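Local structure of suppressor of fused homolog (Drosophila melanogaster, 6LPH) at residues H71-S76 against D178-C183; G101-F106 against G189-C194; I156-S161 against Q171-A176. The protein probably binds and sequesters DNA-binding transcription factors, recognising nuclear localization sequences, and is represented here by the N-terminal part of the full-length protein. All blocks are in the same frame, centred on the assembly; numbering follows the deposited sequence.

Interactions 1 and 2 are buried and sit in the middle of the mixed sheet, their centres about 9 Å apart; interaction 3 is partly exposed, at the sheet edge, with its centre about 17 Å from each of theirs. Interaction 2 joins neighbouring strands by regular parallel main-chain bonds. Interaction 1 spans that same pair of strands from one face, through side chains alone: a His-carboxylate bond with apolar contacts beside it. Strand 172-186 serves both interaction 1, at its irregular part, and interaction 3, at its start, where main-chain bonds close an edge turn. Asp178 bonded to Thr105, and Ser76 to Glu103, tie interactions 1 and 2 together; Val175 packing on Cys194 connects 2 with 3.

Interaction 1. Residues H71-S76 against D178-C183; sequences HWHYIS and DPQLGC
A buried histidine-carboxylate hydrogen bond, His73 to Asp178, joins two strands that are not neighbours in the mixed sheet: strands 97-109 and 189-199 lie between 71-77 and the irregular part of 172-186. The nearest alpha carbons, Ile75 CA and Leu181 CA, are 9.7 Å apart, and side chains alone make the contact. In His73, CG lies anti to the backbone N (chi1 -174°), which sends the imidazole over strand 97-109 to meet the carboxylate coming the other way. His73 NE2 donates to the syn lone pair of Asp178 OD1 at 2.9 Å, with 150° at the hydrogen; the acceptor stands slightly out of the ring plane, and the two flat groups are turned 30° from each other. Beyond the pair, His73 ND1 is bonded to Tyr29 OH, and Asp178 OD1 also to Thr105 OG1.

The other carboxylate oxygen organises its own loop. Asp178 OD2 accepts from Gln180 N at 3.0 Å, an Asx turn, and from Leu181 N at 2.8 Å, the latter from above the carboxylate plane; Arg107 adds a salt bridge to the same oxygen and a hydrogen bond to Gln180 OE1. Gln180 slides past His73, its OE1 coming obliquely to 3.4 Å from His73 CE1. Ile75 CD1 covers one face of the imidazole, 3.9 Å above the middle of the His73 ring, through an unstaggered chi2. Next to it, Leu181 CD1 touches Ile75 CG1 at 3.8 Å, the side chains meeting at a slant, with Leu25 of helix 16-28 against both.

With partners on both ring nitrogens, the imidazole has its rotation fixed, and the buried negative charge of Asp178, shared among histidine, hydroxyl, amides and guanidinium, is likely to be well compensated.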
loop_
_atom_site.group_PDB
_atom_site.type_symbol
_atom_site.label_atom_id
_atom_site.label_comp_id
_atom_site.label_asym_id
_atom_site.label_seq_id
_atom_site.Cartn_x
_atom_site.Cartn_y
_atom_site.Cartn_z
ATOM N N HIS A 71 13.220 -1.452 1.020
ATOM C CA HIS A 71 11.877 -1.987 0.920
ATOM C C HIS A 71 11.270 -1.732 -0.435
ATOM O O HIS A 71 11.833 -0.996 -1.271
ATOM C CB HIS A 71 11.005 -1.440 2.048
ATOM C CG HIS A 71 10.740 0.063 1.977
ATOM N ND1 HIS A 71 11.562 0.988 2.550
ATOM C CD2 HIS A 71 9.667 0.769 1.456
ATOM C CE1 HIS A 71 11.051 2.220 2.366
ATOM N NE2 HIS A 71 9.900 2.090 1.677
ATOM N N TRP A 72 10.121 -2.371 -0.653
ATOM C CA TRP A 72 9.307 -2.172 -1.831
ATOM C C TRP A 72 8.186 -1.212 -1.503
ATOM O O TRP A 72 7.548 -1.360 -0.459
ATOM C CB TRP A 72 8.707 -3.504 -2.204
ATOM C CG TRP A 72 9.716 -4.604 -2.456
ATOM C CD1 TRP A 72 9.896 -5.788 -1.736
ATOM C CD2 TRP A 72 10.684 -4.666 -3.534
ATOM N NE1 TRP A 72 10.894 -6.572 -2.306
ATOM C CE2 TRP A 72 11.408 -5.950 -3.378
ATOM C CE3 TRP A 72 11.023 -3.833 -4.577
ATOM C CZ2 TRP A 72 12.417 -6.325 -4.239
ATOM C CZ3 TRP A 72 12.060 -4.236 -5.440
ATOM C CH2 TRP A 72 12.718 -5.446 -5.278
ATOM N N HIS A 73 7.923 -0.224 -2.367
ATOM C CA HIS A 73 6.891 0.823 -2.091
ATOM C C HIS A 73 5.807 0.717 -3.165
ATOM O O HIS A 73 6.108 0.807 -4.381
ATOM C CB HIS A 73 7.563 2.175 -2.112
ATOM C CG HIS A 73 6.686 3.346 -1.708
ATOM N ND1 HIS A 73 7.030 4.623 -2.012
ATOM C CD2 HIS A 73 5.485 3.424 -1.002
ATOM C CE1 HIS A 73 6.107 5.486 -1.525
ATOM N NE2 HIS A 73 5.167 4.769 -0.886
ATOM N N TYR A 74 4.576 0.449 -2.734
ATOM C CA TYR A 74 3.449 0.262 -3.646
ATOM C C TYR A 74 2.525 1.473 -3.594
ATOM O O TYR A 74 2.252 1.962 -2.503
ATOM C CB TYR A 74 2.639 -0.948 -3.198
ATOM C CG TYR A 74 3.495 -2.206 -3.248
ATOM C CD1 TYR A 74 4.358 -2.528 -2.202
ATOM C CD2 TYR A 74 3.479 -3.020 -4.371
ATOM C CE1 TYR A 74 5.147 -3.722 -2.250
ATOM C CE2 TYR A 74 4.253 -4.224 -4.424
ATOM C CZ TYR A 74 5.103 -4.529 -3.356
ATOM O OH TYR A 74 5.904 -5.655 -3.391
ATOM N N ILE A 75 2.053 1.941 -4.756
ATOM C CA ILE A 75 1.106 3.122 -4.804
ATOM C C ILE A 75 -0.061 2.818 -5.741
ATOM O O ILE A 75 0.165 2.430 -6.892
ATOM C CB ILE A 75 1.794 4.446 -5.198
ATOM C CG1 ILE A 75 2.993 4.731 -4.294
ATOM C CG2 ILE A 75 0.785 5.633 -5.108
ATOM C CD1 ILE A 75 4.309 4.325 -4.902
ATOM N N SER A 76 -1.305 2.957 -5.246
ATOM C CA SER A 76 -2.503 2.628 -6.045
ATOM C C SER A 76 -2.985 3.812 -6.858
ATOM O O SER A 76 -2.725 4.983 -6.506
ATOM C CB SER A 76 -3.674 2.191 -5.130
ATOM O OG SER A 76 -4.287 3.330 -4.477
ATOM N N ASP A 178 1.498 8.579 4.414
ATOM C CA ASP A 178 2.748 8.244 3.723
ATOM C C ASP A 178 3.804 9.349 3.950
ATOM O O ASP A 178 3.593 10.486 3.558
ATOM C CB ASP A 178 2.492 7.991 2.213
ATOM C CG ASP A 178 3.718 7.438 1.505
ATOM O OD1 ASP A 178 3.620 6.299 1.005
ATOM O OD2 ASP A 178 4.780 8.121 1.469
ATOM N N PRO A 179 4.943 9.006 4.583
ATOM C CA PRO A 179 5.946 9.999 4.981
ATOM C C PRO A 179 6.596 10.734 3.791
ATOM O O PRO A 179 6.987 11.892 3.923
ATOM C CB PRO A 179 6.998 9.155 5.740
ATOM C CG PRO A 179 6.851 7.776 5.182
ATOM C CD PRO A 179 5.390 7.619 4.844
ATOM N N GLN A 180 6.720 10.056 2.653
ATOM C CA GLN A 180 7.306 10.637 1.433
ATOM C C GLN A 180 6.266 11.393 0.635
ATOM O O GLN A 180 6.523 12.494 0.121
ATOM C CB GLN A 180 7.752 9.507 0.510
ATOM C CG GLN A 180 9.208 9.410 0.342
ATOM C CD GLN A 180 9.588 8.200 -0.455
ATOM O OE1 GLN A 180 8.848 7.199 -0.503
ATOM N NE2 GLN A 180 10.750 8.275 -1.097
ATOM N N LEU A 181 5.101 10.773 0.481
ATOM C CA LEU A 181 4.130 11.290 -0.496
ATOM C C LEU A 181 3.220 12.353 0.084
ATOM O O LEU A 181 2.792 13.244 -0.638
ATOM C CB LEU A 181 3.310 10.174 -1.132
ATOM C CG LEU A 181 4.140 9.080 -1.815
ATOM C CD1 LEU A 181 3.227 8.089 -2.508
ATOM C CD2 LEU A 181 5.138 9.692 -2.783
ATOM N N GLY A 182 2.924 12.234 1.379
ATOM C CA GLY A 182 2.073 13.204 2.065
ATOM C C GLY A 182 0.699 13.363 1.416
ATOM O O GLY A 182 0.021 12.391 1.103
ATOM N N CYS A 183 0.284 14.606 1.203
ATOM C CA CYS A 183 -1.038 14.863 0.653
ATOM C C CYS A 183 -0.834 15.921 -0.424
ATOM O O CYS A 183 -0.028 16.816 -0.241
ATOM C CB CYS A 183 -1.981 15.370 1.760
ATOM S SG CYS A 183 -2.098 14.287 3.229
#

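Interaction 2. Residues G101-F106 against G189-C194; sequences GFELTF and GTVDFC
Phe102-Phe106 and Gly189-Cys194 are adjacent parallel strands in the centre of the mixed sheet; the axes of these short segments approach to 4.6 Å, inclined by 21°. Phe102 pairs with Asp192, Glu103 with Phe193 and Leu104 with Cys194. Four main-chain bonds fix this register, and the donors and acceptors alternate as parallel pairing requires. Glu103 uses both its backbone groups on this side: Glu103 N donates to Asp192 O at 3.0 Å, and Glu103 O accepts from Cys194 N at 2.8 Å. Past it, Thr105 N donates to Cys194 O at 2.9 Å. At the start of the pairing, Gly101 O takes Asp192 N in an almost straight bond (176° at the hydrogen), and a water that bridges to Thr190 OG1 gives it a second donor. The alternate residue Leu104 bonds through its backbone to Ser76 of strand 71-77.

Polar side chains look outside the pair for partners. The Glu103 chain bends at chi2, and each oxygen of its carboxylate is bonded twice: OE1 to Ser76 OG and Leu79 N, OE2 to Ser80 OG and Gly78 N. This probably stabilises its buried charge. Thr105 OG1 is satisfied by Asp178.

The Thr105 side chain crosses that of Phe193 at about a right angle, its CG2 meeting Phe193 CD2 at 3.9 Å, while Val191 CG1 lies over one face of the Phe193 ring, displaced to its side. On the face of Phe102 and Leu104 lies a Cys sulfur-aromatic contact, oblique to the ring: Cys194 SG stands 4.8 Å from the centroid of the Phe102 ring, 45° off its normal.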
loop_
_atom_site.group_PDB
_atom_site.type_symbol
_atom_site.label_atom_id
_atom_site.label_comp_id
_atom_site.label_asym_id
_atom_site.label_seq_id
_atom_site.Cartn_x
_atom_site.Cartn_y
_atom_site.Cartn_z
ATOM N N GLY A 101 -10.715 10.660 -2.251
ATOM C CA GLY A 101 -9.865 11.677 -1.613
ATOM C C GLY A 101 -8.532 11.129 -1.121
ATOM O O GLY A 101 -7.770 11.825 -0.416
ATOM N N PHE A 102 -8.248 9.881 -1.495
ATOM C CA PHE A 102 -6.983 9.272 -1.130
ATOM C C PHE A 102 -6.575 8.163 -2.109
ATOM O O PHE A 102 -7.405 7.726 -2.927
ATOM C CB PHE A 102 -7.058 8.724 0.313
ATOM C CG PHE A 102 -7.939 7.509 0.454
ATOM C CD1 PHE A 102 -7.402 6.233 0.393
ATOM C CD2 PHE A 102 -9.310 7.655 0.627
ATOM C CE1 PHE A 102 -8.211 5.116 0.528
ATOM C CE2 PHE A 102 -10.120 6.543 0.743
ATOM C CZ PHE A 102 -9.573 5.279 0.691
ATOM N N GLU A 103 -5.293 7.770 -2.061
ATOM C CA GLU A 103 -4.840 6.509 -2.644
ATOM C C GLU A 103 -4.132 5.733 -1.559
ATOM O O GLU A 103 -3.716 6.304 -0.542
ATOM C CB GLU A 103 -3.909 6.688 -3.874
ATOM C CG GLU A 103 -4.598 7.358 -5.095
ATOM C CD GLU A 103 -5.595 6.477 -5.840
ATOM O OE1 GLU A 103 -5.797 5.260 -5.497
ATOM O OE2 GLU A 103 -6.162 7.002 -6.830
ATOM N N LEU A 104 -4.012 4.419 -1.786
ATOM C CA LEU A 104 -3.340 3.545 -0.858
ATOM C C LEU A 104 -1.847 3.421 -1.178
ATOM O O LEU A 104 -1.463 3.321 -2.364
ATOM C CB LEU A 104 -3.937 2.143 -0.955
ATOM C CG LEU A 104 -5.428 2.065 -0.550
ATOM C CD1 LEU A 104 -6.003 0.694 -0.880
ATOM C CD2 LEU A 104 -5.603 2.379 0.940
ATOM N N THR A 105 -1.015 3.429 -0.133
ATOM C CA THR A 105 0.380 3.021 -0.281
ATOM C C THR A 105 0.745 1.880 0.692
ATOM O O THR A 105 0.014 1.607 1.659
ATOM C CB THR A 105 1.386 4.185 -0.172
ATOM O OG1 THR A 105 1.587 4.521 1.198
ATOM C CG2 THR A 105 0.885 5.467 -0.938
ATOM N N PHE A 106 1.865 1.215 0.429
ATOM C CA PHE A 106 2.284 0.126 1.315
ATOM C C PHE A 106 3.806 0.017 1.203
ATOM O O PHE A 106 4.364 0.207 0.115
ATOM C CB PHE A 106 1.571 -1.150 0.892
ATOM C CG PHE A 106 1.922 -2.391 1.715
ATOM C CD1 PHE A 106 1.704 -2.430 3.106
ATOM C CD2 PHE A 106 2.396 -3.535 1.085
ATOM C CE1 PHE A 106 1.969 -3.568 3.861
ATOM C CE2 PHE A 106 2.652 -4.717 1.837
ATOM C CZ PHE A 106 2.456 -4.719 3.224
ATOM N N GLY A 189 -8.875 17.448 -7.569
ATOM C CA GLY A 189 -9.153 17.500 -6.143
ATOM C C GLY A 189 -7.990 17.056 -5.297
ATOM O O GLY A 189 -6.916 16.781 -5.818
ATOM N N THR A 190 -8.203 16.985 -3.989
ATOM C CA THR A 190 -7.103 16.636 -3.087
ATOM C C THR A 190 -6.976 15.103 -3.061
ATOM O O THR A 190 -7.961 14.378 -3.217
ATOM C CB THR A 190 -7.331 17.145 -1.651
ATOM O OG1 THR A 190 -8.573 16.625 -1.163
ATOM C CG2 THR A 190 -7.376 18.728 -1.590
ATOM N N VAL A 191 -5.751 14.647 -2.850
ATOM C CA VAL A 191 -5.422 13.204 -2.723
ATOM C C VAL A 191 -4.476 13.081 -1.537
ATOM O O VAL A 191 -3.359 13.597 -1.590
ATOM C CB VAL A 191 -4.735 12.686 -3.988
ATOM C CG1 VAL A 191 -4.266 11.200 -3.829
ATOM C CG2 VAL A 191 -5.678 12.802 -5.184
ATOM N N ASP A 192 -4.934 12.423 -0.462
ATOM C CA ASP A 192 -4.060 12.040 0.667
ATOM C C ASP A 192 -3.431 10.697 0.297
ATOM O O ASP A 192 -4.123 9.843 -0.229
ATOM C CB ASP A 192 -4.917 11.749 1.916
ATOM C CG ASP A 192 -5.406 12.998 2.619
ATOM O OD1 ASP A 192 -5.053 14.109 2.180
ATOM O OD2 ASP A 192 -6.139 12.874 3.637
ATOM N N PHE A 193 -2.161 10.466 0.611
ATOM C CA PHE A 193 -1.596 9.112 0.440
ATOM C C PHE A 193 -1.676 8.362 1.763
ATOM O O PHE A 193 -0.967 8.691 2.723
ATOM C CB PHE A 193 -0.190 9.175 -0.171
ATOM C CG PHE A 193 -0.206 9.664 -1.605
ATOM C CD1 PHE A 193 -0.119 11.044 -1.910
ATOM C CD2 PHE A 193 -0.391 8.771 -2.638
ATOM C CE1 PHE A 193 -0.189 11.496 -3.234
ATOM C CE2 PHE A 193 -0.476 9.216 -3.959
ATOM C CZ PHE A 193 -0.371 10.569 -4.265
ATOM N N CYS A 194 -2.598 7.383 1.826
ATOM C CA CYS A 194 -2.858 6.644 3.053
ATOM C C CYS A 194 -2.021 5.375 3.045
ATOM O O CYS A 194 -2.298 4.424 2.290
ATOM C CB CYS A 194 -4.347 6.300 3.171
ATOM S SG CYS A 194 -5.300 7.788 3.532
HETATM O O HOH W 1 -8.366 14.311 0.177
#

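Interaction 3. Residues I156-S161 against Q171-A176; sequences IPWRKS and QNLLVA
The edge of the mixed sheet ends here in an antiparallel pair and a turn: Ile156, on the short outermost strand 155-156, faces Leu173 of strand 172-186, and the chain then bends through an inverse gamma turn centred on Pro157. The pair is of the hydrogen-bonded kind. Ile156 N donates to Leu173 O at 2.8 Å, and Leu173 N returns a bond to Ile156 O at 3.1 Å; the latter oxygen also receives the weak turn bond from Trp158 N. Farther on, Lys160 N reaches Gln171 O at 3.0 Å, in the carbonyl plane and on a lone pair, so the bend is tied to Gln171-Leu173 before and after the turn.

Between these bonds the Asn172 side chain lies beside the bend, its CG 3.9 Å from Arg159 N. The Arg159 chain, bent at chi2 (-60°), crosses it obliquely, with the guanidinium plane turned nearly perpendicular to the amide. Replacing Asn172 by an alanine would remove the group lying against the turn, and the Trp158-Arg159 backbone would probably be left without its polar neighbour and the arginine with less to lie across.

Apolar packing supports the pair: Ile156 CB meets Leu173 CB at 4.0 Å, and Ile156 CD1 also comes near Val175 CG2. Leu173 also rests against Trp158, whose indole packs on helix 131-146 through Leu135, Ala138 and Ile139. The indole is sandwiched: Leu173 CD1 lies 4.1 Å above one face, nearer its margin, while 3.4 Å above the middle of the opposite face sits Lys160 NZ, which also donates to Trp158 O at 3.0 Å.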
loop_
_atom_site.group_PDB
_atom_site.type_symbol
_atom_site.label_atom_id
_atom_site.label_comp_id
_atom_site.label_asym_id
_atom_site.label_seq_id
_atom_site.Cartn_x
_atom_site.Cartn_y
_atom_site.Cartn_z
ATOM N N ILE A 156 -7.958 -1.210 10.269
ATOM C CA ILE A 156 -8.804 -2.065 9.475
ATOM C C ILE A 156 -8.673 -3.479 10.057
ATOM O O ILE A 156 -7.596 -4.092 9.946
ATOM C CB ILE A 156 -8.425 -2.070 7.977
ATOM C CG1 ILE A 156 -8.372 -0.633 7.420
ATOM C CG2 ILE A 156 -9.400 -2.982 7.218
ATOM C CD1 ILE A 156 -7.799 -0.485 6.012
ATOM N N PRO A 157 -9.752 -3.989 10.680
ATOM C CA PRO A 157 -9.679 -5.329 11.279
ATOM C C PRO A 157 -9.849 -6.382 10.191
ATOM O O PRO A 157 -10.909 -7.019 10.081
ATOM C CB PRO A 157 -10.841 -5.353 12.273
ATOM C CG PRO A 157 -11.820 -4.341 11.776
ATOM C CD PRO A 157 -11.050 -3.326 10.945
ATOM N N TRP A 158 -8.780 -6.526 9.402
ATOM C CA TRP A 158 -8.696 -7.421 8.241
ATOM C C TRP A 158 -8.845 -8.870 8.601
ATOM O O TRP A 158 -9.458 -9.659 7.861
ATOM C CB TRP A 158 -7.345 -7.205 7.573
ATOM C CG TRP A 158 -7.323 -7.557 6.109
ATOM C CD1 TRP A 158 -6.499 -8.479 5.475
ATOM C CD2 TRP A 158 -8.137 -6.978 5.041
ATOM N NE1 TRP A 158 -6.729 -8.500 4.127
ATOM C CE2 TRP A 158 -7.710 -7.644 3.795
ATOM C CE3 TRP A 158 -9.143 -6.006 4.983
ATOM C CZ2 TRP A 158 -8.286 -7.345 2.556
ATOM C CZ3 TRP A 158 -9.714 -5.713 3.725
ATOM C CH2 TRP A 158 -9.293 -6.359 2.548
ATOM N N ARG A 159 -8.281 -9.230 9.748
ATOM C CA ARG A 159 -8.366 -10.600 10.298
ATOM C C ARG A 159 -7.849 -11.708 9.388
ATOM O O ARG A 159 -8.433 -12.784 9.350
ATOM C CB ARG A 159 -9.809 -10.958 10.757
ATOM C CG ARG A 159 -10.401 -9.994 11.776
ATOM C CD ARG A 159 -9.567 -9.944 13.042
ATOM N NE ARG A 159 -10.249 -9.183 14.069
ATOM C CZ ARG A 159 -9.738 -8.871 15.256
ATOM N NH1 ARG A 159 -8.486 -9.216 15.579
ATOM N NH2 ARG A 159 -10.470 -8.156 16.101
ATOM N N LYS A 160 -6.794 -11.444 8.623
ATOM C CA LYS A 160 -6.113 -12.501 7.865
ATOM C C LYS A 160 -4.767 -12.003 7.368
ATOM O O LYS A 160 -4.580 -10.796 7.132
ATOM C CB LYS A 160 -6.968 -13.051 6.717
ATOM C CG LYS A 160 -7.494 -11.997 5.785
ATOM C CD LYS A 160 -8.788 -12.400 5.070
ATOM C CE LYS A 160 -9.256 -11.252 4.168
ATOM N NZ LYS A 160 -9.918 -10.101 4.897
ATOM N N SER A 161 -3.812 -12.917 7.251
ATOM C CA SER A 161 -2.470 -12.538 6.852
ATOM C C SER A 161 -2.537 -11.742 5.570
ATOM O O SER A 161 -3.260 -12.088 4.632
ATOM C CB SER A 161 -1.553 -13.773 6.668
ATOM O OG SER A 161 -2.084 -14.629 5.682
ATOM N N GLN A 171 -1.910 -9.636 10.500
ATOM C CA GLN A 171 -3.271 -9.963 10.023
ATOM C C GLN A 171 -4.214 -8.790 9.966
ATOM O O GLN A 171 -5.400 -8.987 9.674
ATOM C CB GLN A 171 -4.036 -10.844 11.012
ATOM C CG GLN A 171 -3.269 -11.824 11.821
ATOM C CD GLN A 171 -2.984 -12.970 10.969
ATOM O OE1 GLN A 171 -2.286 -12.804 9.992
ATOM N NE2 GLN A 171 -3.559 -14.129 11.277
ATOM N N ASN A 172 -3.737 -7.605 10.321
ATOM C CA ASN A 172 -4.598 -6.430 10.440
ATOM C C ASN A 172 -3.796 -5.231 10.038
ATOM O O ASN A 172 -2.568 -5.341 9.821
ATOM C CB ASN A 172 -5.107 -6.291 11.896
ATOM C CG ASN A 172 -5.964 -7.480 12.336
ATOM O OD1 ASN A 172 -5.503 -8.349 13.091
ATOM N ND2 ASN A 172 -7.183 -7.535 11.868
ATOM N N LEU A 173 -4.474 -4.082 9.897
ATOM C CA LEU A 173 -3.853 -2.923 9.289
ATOM C C LEU A 173 -4.115 -1.704 10.101
ATOM O O LEU A 173 -5.196 -1.570 10.664
ATOM C CB LEU A 173 -4.457 -2.651 7.892
ATOM C CG LEU A 173 -4.311 -3.873 6.976
ATOM C CD1 LEU A 173 -5.272 -3.788 5.812
ATOM C CD2 LEU A 173 -2.848 -3.991 6.545
ATOM N N LEU A 174 -3.134 -0.806 10.164
ATOM C CA LEU A 174 -3.400 0.591 10.606
ATOM C C LEU A 174 -3.128 1.466 9.432
ATOM O O LEU A 174 -2.452 1.030 8.505
ATOM C CB LEU A 174 -2.521 1.050 11.796
ATOM C CG LEU A 174 -2.599 0.184 13.055
ATOM C CD1 LEU A 174 -1.756 0.757 14.217
ATOM C CD2 LEU A 174 -4.067 0.036 13.444
ATOM N N VAL A 175 -3.644 2.707 9.483
ATOM C CA VAL A 175 -3.499 3.680 8.400
ATOM C C VAL A 175 -2.687 4.892 8.866
ATOM O O VAL A 175 -3.021 5.541 9.855
ATOM C CB VAL A 175 -4.865 4.151 7.845
ATOM C CG1 VAL A 175 -4.679 5.141 6.681
ATOM C CG2 VAL A 175 -5.691 2.949 7.397
ATOM N N ALA A 176 -1.588 5.153 8.160
ATOM C CA ALA A 176 -0.708 6.279 8.467
ATOM C C ALA A 176 -0.605 7.177 7.251
ATOM O O ALA A 176 -0.978 6.769 6.138
ATOM C CB ALA A 176 0.684 5.773 8.880
#